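Local coordinates for ScaE cell-surface anchored scaffoldin protein (Ruminococcus flavefaciens, PDB 2ZF9) that probably binds dockerin modules through its type III cohesin module, so attaching cellulosome components to the bacterial cell surface, at residues A173-T177 / Q178-Q182. Sequence-based numbering, arbitrary orientation.
Sequences AWTFT and QGIEQ
Gln178 N donates to Trp174 O at 2.9 Å in the last turn before strand 180-187, and Thr177 N adds only a weak bond to the same oxygen. One residue on, Gly179 N reaches Thr175 O at 3.0 Å. Meanwhile Thr177 sets its hydroxyl between its own backbone N and carbonyl carbon (chi1 62°), which turns OG1 back to Ala173 O at 2.7 Å, above the carbonyl plane; that oxygen takes Thr177 N on the opposite face of its plane. A water donates to Thr177 OG1 and weakly links it to Gln178 NE2. This helix-to-strand junction leads directly into the final strand of the cohesin β-sandwich, 180-187, which runs between strands 33-41 and 142-149. With CG anti to the backbone N (chi1 175°), the Trp174 indole meets Gln178, whose CB sits over one face of the six-membered ring in a CH-pi contact, 3.6 Å from the centroid and nearly on the ring normal. With the indole cut back to an alanine here, Gln178 CB would probably lose its aromatic face and Lys31 its cation-pi partner. Gly179 passes close by the indole, its CA 3.8 Å from Trp174 NE1, where any CB would crowd CD1. Beyond it, Ile180 lays CG1 against Thr175 O at 3.3 Å and brings CD1 near Thr175 CG2, while Thr175 OG1 bonds to Met171 O.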
# COMPACT_ATOMS: atom_id res chain seq x y z
N ALA A 173 0.11 -14.86 2.51
CA ALA A 173 0.30 -15.41 1.18
C ALA A 173 -0.81 -14.91 0.26
O ALA A 173 -0.53 -14.51 -0.87
CB ALA A 173 0.32 -16.95 1.23
N TRP A 174 -2.06 -14.92 0.74
CA TRP A 174 -3.15 -14.39 -0.08
C TRP A 174 -2.86 -12.92 -0.43
O TRP A 174 -3.01 -12.51 -1.57
CB TRP A 174 -4.55 -14.50 0.60
CG TRP A 174 -5.58 -13.82 -0.27
CD1 TRP A 174 -5.94 -12.50 -0.26
CD2 TRP A 174 -6.28 -14.42 -1.38
NE1 TRP A 174 -6.86 -12.26 -1.27
CE2 TRP A 174 -7.07 -13.42 -1.97
CE3 TRP A 174 -6.32 -15.73 -1.91
CZ2 TRP A 174 -7.89 -13.66 -3.09
CZ3 TRP A 174 -7.14 -15.99 -3.02
CH2 TRP A 174 -7.93 -14.96 -3.58
N THR A 175 -2.49 -12.14 0.57
CA THR A 175 -2.37 -10.70 0.37
C THR A 175 -1.38 -10.37 -0.77
O THR A 175 -1.69 -9.60 -1.67
CB THR A 175 -1.85 -10.05 1.64
OG1 THR A 175 -2.87 -10.14 2.62
CG2 THR A 175 -1.53 -8.55 1.44
N PHE A 176 -0.20 -10.97 -0.73
CA PHE A 176 0.85 -10.59 -1.66
C PHE A 176 0.75 -11.32 -2.99
O PHE A 176 1.36 -10.89 -3.98
CB PHE A 176 2.21 -10.84 -1.01
CG PHE A 176 2.54 -9.84 0.09
CD1 PHE A 176 2.68 -8.50 -0.20
CD2 PHE A 176 2.73 -10.26 1.40
CE1 PHE A 176 3.01 -7.54 0.81
CE2 PHE A 176 3.07 -9.32 2.44
CZ PHE A 176 3.20 -7.96 2.12
N THR A 177 0.02 -12.43 -3.04
CA THR A 177 -0.12 -13.13 -4.35
C THR A 177 -1.39 -12.79 -5.13
O THR A 177 -1.43 -12.88 -6.38
CB THR A 177 -0.08 -14.67 -4.24
OG1 THR A 177 -1.19 -15.12 -3.43
CG2 THR A 177 1.26 -15.18 -3.67
N GLN A 178 -2.44 -12.44 -4.40
CA GLN A 178 -3.75 -12.20 -5.02
C GLN A 178 -4.50 -10.95 -4.52
O GLN A 178 -5.48 -10.52 -5.14
CB GLN A 178 -4.66 -13.43 -4.80
CG GLN A 178 -4.13 -14.77 -5.41
CD GLN A 178 -3.93 -14.72 -6.92
OE1 GLN A 178 -4.51 -13.89 -7.61
NE2 GLN A 178 -3.11 -15.64 -7.44
N GLY A 179 -4.06 -10.37 -3.41
CA GLY A 179 -4.91 -9.37 -2.77
C GLY A 179 -4.44 -7.95 -2.98
O GLY A 179 -4.80 -7.07 -2.19
N ILE A 180 -3.66 -7.69 -4.03
CA ILE A 180 -3.19 -6.31 -4.24
C ILE A 180 -3.94 -5.66 -5.37
O ILE A 180 -3.98 -6.21 -6.47
CB ILE A 180 -1.66 -6.23 -4.51
CG1 ILE A 180 -0.84 -6.89 -3.39
CG2 ILE A 180 -1.28 -4.76 -4.72
CD1 ILE A 180 -1.11 -6.31 -1.95
N GLU A 181 -4.56 -4.51 -5.10
CA GLU A 181 -5.14 -3.67 -6.12
C GLU A 181 -4.27 -2.40 -6.27
O GLU A 181 -4.30 -1.51 -5.43
CB GLU A 181 -6.59 -3.35 -5.76
CG GLU A 181 -7.40 -2.60 -6.83
CD GLU A 181 -8.73 -2.04 -6.27
OE1 GLU A 181 -9.31 -2.69 -5.34
OE2 GLU A 181 -9.20 -0.96 -6.75
N GLN A 182 -3.45 -2.36 -7.32
CA GLN A 182 -2.50 -1.26 -7.49
C GLN A 182 -3.25 0.03 -7.85
O GLN A 182 -4.40 -0.01 -8.36
CB GLN A 182 -1.45 -1.60 -8.58
CG GLN A 182 -0.64 -2.90 -8.37
CD GLN A 182 0.27 -2.87 -7.14
OE1 GLN A 182 0.01 -2.15 -6.18
NE2 GLN A 182 1.35 -3.66 -7.16
O HOH W 1 -2.07 -17.44 -4.86